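Probable signal peptide protein (Ralstonia solanacearum, PDB 2QGU) probably carries phospholipids between the membranes of the cell envelope as an MlaC-family protein, and holds a di-palmitoyl phosphatidylethanolamine in its pocket. Local coordinates at residues D132-V137 / K162-N167; S87-E92 / G189-L194; R84-S87 / Q93-Q96. The protein carries 13 engineered substitutions. One frame throughout, in Å; residues are numbered along the deposited sequence.

Contact 1 of 3, residues D132-V137 / K162-N167; sequences DTDVVV and KVYDIN
Asp-134 and Tyr-164 meet through their side chains across an intervening strand. The closest CA pair, Asp-134 and Lys-162, is 9.6 Å apart. That spacing fits strands 134-143 and 160-168 being next-nearest neighbours in the antiparallel sheet, with strand 146-157 between them. From CB, the Asp-134 chain heads for the tyrosine because CG lies anti to the backbone N (chi1 -157°). Its CG comes within 3.3 Å of Tyr-164 OH and 4.0 Å of Tyr-164 CE1. Beyond CG the two oxygens divide their work. OD1 accepts a short hydrogen bond from the phenol, at 2.6 Å from Tyr-164 OH, through its syn lone pair, the one facing the other oxygen. OD1 also lies at the rim of the ring, in the ring plane, 3.4 Å from Tyr-164 CZ. OD2 stands further back, 3.2 Å from Tyr-164 OH, and forms a salt bridge with Arg-76. The carboxylate is turned 88° against the ring, so the two planes are nearly perpendicular and nothing stacks. Arg-76 also makes a cation-pi contact with Tyr-164, and Val-163, next along the strand, touches the bound phospholipid. Acid, phenol and guanidinium each touch the other two, linking two inner strands of the sheet to Arg-76 of helix 74-82. A phenol proton donated to OD1 and the guanidinium at OD2 would both be expected to stabilise the carboxylate as an anion.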
loop_
_atom_site.group_PDB
_atom_site.type_symbol
_atom_site.label_atom_id
_atom_site.label_comp_id
_atom_site.label_asym_id
_atom_site.label_seq_id
_atom_site.Cartn_x
_atom_site.Cartn_y
_atom_site.Cartn_z
ATOM N N ASP A 132 -6.949 -21.836 -1.484
ATOM C CA ASP A 132 -6.297 -20.894 -2.401
ATOM C C ASP A 132 -5.261 -20.051 -1.653
ATOM O O ASP A 132 -5.442 -19.733 -0.475
ATOM C CB ASP A 132 -7.319 -19.993 -3.094
ATOM C CG ASP A 132 -8.187 -20.741 -4.082
ATOM O OD1 ASP A 132 -7.791 -21.833 -4.550
ATOM O OD2 ASP A 132 -9.283 -20.237 -4.392
ATOM N N THR A 133 -4.179 -19.699 -2.344
ATOM C CA THR A 133 -3.060 -19.000 -1.703
ATOM C C THR A 133 -2.823 -17.580 -2.219
ATOM O O THR A 133 -1.947 -16.874 -1.720
ATOM C CB THR A 133 -1.755 -19.796 -1.831
ATOM O OG1 THR A 133 -1.509 -20.059 -3.215
ATOM C CG2 THR A 133 -1.838 -21.111 -1.046
ATOM N N ASP A 134 -3.594 -17.168 -3.223
ATOM C CA ASP A 134 -3.491 -15.821 -3.770
ATOM C C ASP A 134 -4.904 -15.355 -4.083
ATOM O O ASP A 134 -5.515 -15.787 -5.066
ATOM C CB ASP A 134 -2.597 -15.800 -5.012
ATOM C CG ASP A 134 -2.010 -14.429 -5.279
ATOM O OD1 ASP A 134 -2.749 -13.434 -5.181
ATOM O OD2 ASP A 134 -0.799 -14.336 -5.568
ATOM N N VAL A 135 -5.418 -14.478 -3.229
ATOM C CA VAL A 135 -6.861 -14.213 -3.166
ATOM C C VAL A 135 -7.151 -12.718 -3.075
ATOM O O VAL A 135 -6.236 -11.907 -2.896
ATOM C CB VAL A 135 -7.510 -14.948 -1.954
ATOM C CG1 VAL A 135 -7.206 -16.451 -2.005
ATOM C CG2 VAL A 135 -7.026 -14.357 -0.643
ATOM N N VAL A 136 -8.429 -12.361 -3.197
ATOM C CA VAL A 136 -8.866 -10.978 -3.021
ATOM C C VAL A 136 -9.832 -10.900 -1.845
ATOM O O VAL A 136 -10.719 -11.741 -1.707
ATOM C CB VAL A 136 -9.503 -10.432 -4.327
ATOM C CG1 VAL A 136 -10.218 -9.090 -4.113
ATOM C CG2 VAL A 136 -8.435 -10.295 -5.412
ATOM N N VAL A 137 -9.621 -9.903 -0.990
ATOM C CA VAL A 137 -10.539 -9.566 0.099
ATOM C C VAL A 137 -11.177 -8.225 -0.241
ATOM O O VAL A 137 -10.470 -7.253 -0.529
ATOM C CB VAL A 137 -9.791 -9.479 1.453
ATOM C CG1 VAL A 137 -10.696 -8.932 2.559
ATOM C CG2 VAL A 137 -9.216 -10.843 1.837
ATOM N N LYS A 162 -0.027 -12.180 3.635
ATOM C CA LYS A 162 0.470 -10.814 3.451
ATOM C C LYS A 162 -0.287 -10.091 2.344
ATOM O O LYS A 162 -0.479 -10.635 1.258
ATOM C CB LYS A 162 1.964 -10.815 3.100
ATOM C CG LYS A 162 2.890 -11.519 4.102
ATOM C CD LYS A 162 2.936 -10.791 5.431
ATOM C CE LYS A 162 3.830 -11.502 6.443
ATOM N NZ LYS A 162 5.259 -11.158 6.243
ATOM N N VAL A 163 -0.685 -8.853 2.622
ATOM C CA VAL A 163 -1.282 -7.982 1.608
ATOM C C VAL A 163 -0.196 -7.443 0.676
ATOM O O VAL A 163 0.807 -6.894 1.143
ATOM C CB VAL A 163 -2.017 -6.791 2.262
ATOM C CG1 VAL A 163 -2.573 -5.834 1.202
ATOM C CG2 VAL A 163 -3.136 -7.287 3.185
ATOM N N TYR A 164 -0.389 -7.596 -0.630
ATOM C CA TYR A 164 0.583 -7.075 -1.591
ATOM C C TYR A 164 0.012 -6.086 -2.608
ATOM O O TYR A 164 0.743 -5.574 -3.452
ATOM C CB TYR A 164 1.353 -8.215 -2.276
ATOM C CG TYR A 164 0.538 -9.030 -3.254
ATOM C CD1 TYR A 164 -0.171 -10.162 -2.837
ATOM C CD2 TYR A 164 0.486 -8.679 -4.602
ATOM C CE1 TYR A 164 -0.921 -10.909 -3.742
ATOM C CE2 TYR A 164 -0.253 -9.420 -5.510
ATOM C CZ TYR A 164 -0.953 -10.533 -5.077
ATOM O OH TYR A 164 -1.677 -11.265 -5.991
ATOM N N ASP A 165 -1.285 -5.812 -2.526
ATOM C CA ASP A 165 -1.882 -4.791 -3.381
ATOM C C ASP A 165 -3.169 -4.295 -2.754
ATOM O O ASP A 165 -3.792 -4.997 -1.950
ATOM C CB ASP A 165 -2.176 -5.358 -4.769
ATOM C CG ASP A 165 -2.120 -4.312 -5.871
ATOM O OD1 ASP A 165 -1.905 -3.113 -5.588
ATOM O OD2 ASP A 165 -2.294 -4.705 -7.040
ATOM N N ILE A 166 -3.542 -3.073 -3.116
ATOM C CA ILE A 166 -4.778 -2.457 -2.643
ATOM C C ILE A 166 -5.469 -1.795 -3.825
ATOM O O ILE A 166 -4.810 -1.259 -4.722
ATOM C CB ILE A 166 -4.525 -1.447 -1.479
ATOM C CG1 ILE A 166 -5.849 -1.004 -0.832
ATOM C CG2 ILE A 166 -3.673 -0.258 -1.939
ATOM C CD1 ILE A 166 -5.674 -0.217 0.473
ATOM N N ASN A 167 -6.794 -1.881 -3.834
ATOM C CA ASN A 167 -7.608 -1.318 -4.894
ATOM C C ASN A 167 -8.376 -0.132 -4.339
ATOM O O ASN A 167 -9.167 -0.289 -3.411
ATOM C CB ASN A 167 -8.553 -2.391 -5.443
ATOM C CG ASN A 167 -9.341 -1.919 -6.639
ATOM O OD1 ASN A 167 -10.179 -1.026 -6.530
ATOM N ND2 ASN A 167 -9.083 -2.523 -7.796
#

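Contact 2 of 3, residues S87-E92 / G189-L194; sequences SQATPE and GGVGGL. Engineered in segment 189-194: Gly-192 (natural residue Ser).
Ala-89 and Val-191 bring the two backbones closest, with 6.1 Å between their CA atoms, where the approach to helix 91-114 passes the start of helix 191-206. Gly-189 leaves the preceding helix with positive phi (81°) and closes it in a Schellman motif. Gly-190 is more extreme, with phi 149°, and the chain turns into the next helix. On the other segment Thr-90 is the N-cap of helix 91-114, its OG1 bonded to the backbone N of Gln-93. No direct hydrogen bond joins the segments; side chains do. Val-191 divides its two methyls between neighbouring residues: CG1, anti to the backbone N, packs 3.7 Å from Ala-89 CB, while CG2 lies 4.1 Å from Gln-88 CB. The extended Gln-88 chain reaches a water, which accepts a bond from Val-191 N at 3.0 Å and a weak one from Gln-88 NE2 at 3.1 Å, so the amide N-H at the helix start is satisfied by solvent. Val-191 also rests on Gln-93 and Ile-97 of helix 91-114, Met-82 of helix 74-82 meets both Val-191 and Ala-89, and Leu-194 packs on Phe-181 and Ile-185 of helix 173-188 and on Ile-97, so the ends of four helices meet here.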
loop_
_atom_site.group_PDB
_atom_site.type_symbol
_atom_site.label_atom_id
_atom_site.label_comp_id
_atom_site.label_asym_id
_atom_site.label_seq_id
_atom_site.Cartn_x
_atom_site.Cartn_y
_atom_site.Cartn_z
ATOM N N SER A 87 14.513 -7.188 -12.544
ATOM C CA SER A 87 15.777 -7.915 -12.696
ATOM C C SER A 87 16.918 -7.042 -13.236
ATOM O O SER A 87 18.094 -7.337 -12.991
ATOM C CB SER A 87 15.584 -9.161 -13.566
ATOM O OG SER A 87 15.183 -8.814 -14.880
ATOM N N GLN A 88 16.570 -5.976 -13.956
ATOM C CA GLN A 88 17.542 -5.003 -14.480
ATOM C C GLN A 88 18.162 -4.107 -13.405
ATOM O O GLN A 88 19.249 -3.558 -13.594
ATOM C CB GLN A 88 16.897 -4.112 -15.546
ATOM C CG GLN A 88 16.916 -4.665 -16.959
ATOM C CD GLN A 88 16.245 -3.735 -17.966
ATOM O OE1 GLN A 88 15.567 -4.193 -18.883
ATOM N NE2 GLN A 88 16.424 -2.424 -17.792
ATOM N N ALA A 89 17.462 -3.939 -12.286
ATOM C CA ALA A 89 17.951 -3.095 -11.203
ATOM C C ALA A 89 18.970 -3.842 -10.349
ATOM O O ALA A 89 18.809 -5.032 -10.083
ATOM C CB ALA A 89 16.781 -2.617 -10.341
ATOM N N THR A 90 20.015 -3.136 -9.921
ATOM C CA THR A 90 20.966 -3.673 -8.946
ATOM C C THR A 90 20.236 -3.937 -7.626
ATOM O O THR A 90 19.155 -3.386 -7.406
ATOM C CB THR A 90 22.139 -2.698 -8.692
ATOM O OG1 THR A 90 21.652 -1.494 -8.086
ATOM C CG2 THR A 90 22.872 -2.365 -9.994
ATOM N N PRO A 91 20.802 -4.788 -6.746
ATOM C CA PRO A 91 20.144 -4.998 -5.453
ATOM C C PRO A 91 19.942 -3.680 -4.704
ATOM O O PRO A 91 18.909 -3.480 -4.057
ATOM C CB PRO A 91 21.127 -5.907 -4.703
ATOM C CG PRO A 91 21.894 -6.595 -5.775
ATOM C CD PRO A 91 22.030 -5.596 -6.875
ATOM N N GLU A 92 20.918 -2.786 -4.821
ATOM C CA GLU A 92 20.880 -1.473 -4.182
ATOM C C GLU A 92 19.761 -0.608 -4.764
ATOM O O GLU A 92 19.015 0.032 -4.017
ATOM C CB GLU A 92 22.242 -0.780 -4.310
ATOM C CG GLU A 92 23.375 -1.470 -3.527
ATOM C CD GLU A 92 23.890 -2.758 -4.176
ATOM O OE1 GLU A 92 23.855 -2.882 -5.422
ATOM O OE2 GLU A 92 24.344 -3.655 -3.427
ATOM N N GLY A 189 15.258 6.225 -20.089
ATOM C CA GLY A 189 16.293 5.317 -20.582
ATOM C C GLY A 189 16.811 4.272 -19.608
ATOM O O GLY A 189 17.896 3.721 -19.806
ATOM N N GLY A 190 16.042 3.987 -18.561
ATOM C CA GLY A 190 16.398 2.894 -17.667
ATOM C C GLY A 190 15.995 3.051 -16.217
ATOM O O GLY A 190 15.288 3.990 -15.852
ATOM N N VAL A 191 16.484 2.120 -15.396
ATOM C CA VAL A 191 16.158 2.039 -13.966
ATOM C C VAL A 191 16.663 3.246 -13.185
ATOM O O VAL A 191 16.012 3.707 -12.244
ATOM C CB VAL A 191 16.714 0.732 -13.349
ATOM C CG1 VAL A 191 16.603 0.750 -11.823
ATOM C CG2 VAL A 191 15.985 -0.478 -13.934
ATOM N N GLY A 192 17.829 3.760 -13.571
ATOM C CA GLY A 192 18.344 4.982 -12.976
ATOM C C GLY A 192 17.369 6.137 -13.120
ATOM O O GLY A 192 17.220 6.955 -12.205
ATOM N N GLY A 193 16.692 6.190 -14.268
ATOM C CA GLY A 193 15.654 7.189 -14.523
ATOM C C GLY A 193 14.502 7.093 -13.539
ATOM O O GLY A 193 13.968 8.113 -13.095
ATOM N N LEU A 194 14.128 5.866 -13.192
ATOM C CA LEU A 194 13.062 5.653 -12.219
ATOM C C LEU A 194 13.452 6.127 -10.818
ATOM O O LEU A 194 12.641 6.745 -10.120
ATOM C CB LEU A 194 12.622 4.186 -12.199
ATOM C CG LEU A 194 11.500 3.877 -11.202
ATOM C CD1 LEU A 194 10.240 4.701 -11.497
ATOM C CD2 LEU A 194 11.166 2.414 -11.188
HETATM O O HOH W 1 18.009 0.098 -16.973
#

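Contact 3 of 3, residues R84-S87 / Q93-Q96; sequences RFWS and QQQQ
Gln-94 lies flat over the indole of Trp-86, its amide plane 11° from the ring plane. The carboxamide end works on the pyrrole side: NE2 is 3.2 Å above the ring plane, toward its rim, and 3.3 Å from Trp-86 CE2. The aliphatic part covers the benzene side, with Gln-94 CG 3.7 Å from the centroid of the six-membered ring and 9° off its normal, a CH-pi contact over the face. The amide carbon bridges the two, 3.4 Å from Trp-86 CZ2. Extended beyond CG, the Gln-94 chain carries its amide out along the indole face. What fixes the amide is a hydrogen bond from Gln-94 NE2 to Trp-86 O, 2.9 Å long with an N-H...O angle of 162°. Trp-86 O lies in the plane of the Gln-94 amide, although the donor sits well above the carbonyl plane. Trp-86 NE1, itself a donor, is near NE2 but not bonded to it. Further out, Lys-75, Thr-78 and Gln-79 of helix 74-82 also touch the Trp-86 side chain. The result is an amide-pi stack coupled to a side-chain-to-backbone bond, closing the connection between two consecutive helices at the surface of the helical part of this MlaC fold.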
loop_
_atom_site.group_PDB
_atom_site.type_symbol
_atom_site.label_atom_id
_atom_site.label_comp_id
_atom_site.label_asym_id
_atom_site.label_seq_id
_atom_site.Cartn_x
_atom_site.Cartn_y
_atom_site.Cartn_z
ATOM N N ARG A 84 9.282 -6.244 -15.942
ATOM C CA ARG A 84 10.495 -6.870 -16.475
ATOM C C ARG A 84 11.786 -6.129 -16.089
ATOM O O ARG A 84 12.887 -6.655 -16.268
ATOM C CB ARG A 84 10.387 -7.055 -17.998
ATOM C CG ARG A 84 10.451 -5.769 -18.821
ATOM C CD ARG A 84 10.167 -6.056 -20.292
ATOM N NE ARG A 84 10.308 -4.870 -21.136
ATOM C CZ ARG A 84 9.341 -3.985 -21.375
ATOM N NH1 ARG A 84 8.139 -4.123 -20.822
ATOM N NH2 ARG A 84 9.580 -2.948 -22.168
ATOM N N PHE A 85 11.644 -4.923 -15.537
ATOM C CA PHE A 85 12.798 -4.098 -15.161
ATOM C C PHE A 85 13.329 -4.393 -13.759
ATOM O O PHE A 85 14.418 -3.946 -13.397
ATOM C CB PHE A 85 12.470 -2.602 -15.327
ATOM C CG PHE A 85 11.939 -2.251 -16.691
ATOM C CD1 PHE A 85 12.796 -2.182 -17.784
ATOM C CD2 PHE A 85 10.584 -2.013 -16.889
ATOM C CE1 PHE A 85 12.313 -1.872 -19.056
ATOM C CE2 PHE A 85 10.088 -1.698 -18.160
ATOM C CZ PHE A 85 10.965 -1.631 -19.244
ATOM N N TRP A 86 12.567 -5.152 -12.975
ATOM C CA TRP A 86 12.997 -5.526 -11.627
ATOM C C TRP A 86 14.364 -6.205 -11.658
ATOM O O TRP A 86 15.264 -5.822 -10.909
ATOM C CB TRP A 86 11.959 -6.427 -10.948
ATOM C CG TRP A 86 12.440 -7.015 -9.649
ATOM C CD1 TRP A 86 12.945 -8.269 -9.458
ATOM C CD2 TRP A 86 12.469 -6.373 -8.367
ATOM N NE1 TRP A 86 13.283 -8.451 -8.140
ATOM C CE2 TRP A 86 13.002 -7.304 -7.446
ATOM C CE3 TRP A 86 12.094 -5.107 -7.905
ATOM C CZ2 TRP A 86 13.169 -7.007 -6.087
ATOM C CZ3 TRP A 86 12.259 -4.811 -6.550
ATOM C CH2 TRP A 86 12.790 -5.760 -5.660
ATOM N N SER A 87 14.513 -7.188 -12.544
ATOM C CA SER A 87 15.777 -7.915 -12.696
ATOM C C SER A 87 16.918 -7.042 -13.236
ATOM O O SER A 87 18.094 -7.337 -12.991
ATOM C CB SER A 87 15.584 -9.161 -13.566
ATOM O OG SER A 87 15.183 -8.814 -14.880
ATOM N N GLN A 93 19.637 -0.606 -6.092
ATOM C CA GLN A 93 18.525 0.082 -6.753
ATOM C C GLN A 93 17.178 -0.483 -6.337
ATOM O O GLN A 93 16.230 0.272 -6.128
ATOM C CB GLN A 93 18.670 0.034 -8.268
ATOM C CG GLN A 93 19.669 1.047 -8.802
ATOM C CD GLN A 93 19.931 0.885 -10.276
ATOM O OE1 GLN A 93 19.896 -0.224 -10.815
ATOM N NE2 GLN A 93 20.195 2.000 -10.946
ATOM N N GLN A 94 17.102 -1.805 -6.203
ATOM C CA GLN A 94 15.866 -2.459 -5.775
ATOM C C GLN A 94 15.426 -1.968 -4.400
ATOM O O GLN A 94 14.249 -1.688 -4.184
ATOM C CB GLN A 94 16.029 -3.980 -5.776
ATOM C CG GLN A 94 16.024 -4.599 -7.166
ATOM C CD GLN A 94 16.307 -6.087 -7.148
ATOM O OE1 GLN A 94 16.698 -6.646 -6.121
ATOM N NE2 GLN A 94 16.106 -6.740 -8.284
ATOM N N GLN A 95 16.374 -1.836 -3.477
ATOM C CA GLN A 95 16.075 -1.318 -2.146
ATOM C C GLN A 95 15.673 0.160 -2.191
ATOM O O GLN A 95 14.693 0.561 -1.559
ATOM C CB GLN A 95 17.261 -1.525 -1.196
ATOM C CG GLN A 95 16.925 -1.241 0.263
ATOM C CD GLN A 95 15.821 -2.141 0.786
ATOM O OE1 GLN A 95 14.729 -1.675 1.137
ATOM N NE2 GLN A 95 16.089 -3.438 0.825
ATOM N N GLN A 96 16.418 0.963 -2.949
ATOM C CA GLN A 96 16.119 2.393 -3.071
ATOM C C GLN A 96 14.739 2.636 -3.666
ATOM O O GLN A 96 14.014 3.523 -3.211
ATOM C CB GLN A 96 17.177 3.103 -3.916
ATOM C CG GLN A 96 18.554 3.125 -3.270
ATOM C CD GLN A 96 19.633 3.675 -4.175
ATOM O OE1 GLN A 96 19.433 3.862 -5.374
ATOM N NE2 GLN A 96 20.799 3.932 -3.598
#

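How the contacts relate
Contacts 2 and 3 are neighbours, their centres about 5 Å apart; they share Ser-87 and both use helix 91-114. Contact 1 is remote, its centre about 27 Å from that of contact 2 and 22 Å from that of contact 3, on the beta sheet beside the lipid pocket. Chemistry follows place. Contact 1, partly buried, depends on a charged carboxylate and a phenol; contact 2, largely buried, is aliphatic packing with a bridging water; contact 3, at the surface, joins flat stacking to one hydrogen bond from a side-chain amide to a backbone carbonyl. Helix 74-82 supplies a partner to each: Arg-76 to contact 1, Met-82 to contact 2 and three residues touching Trp-86 in contact 3.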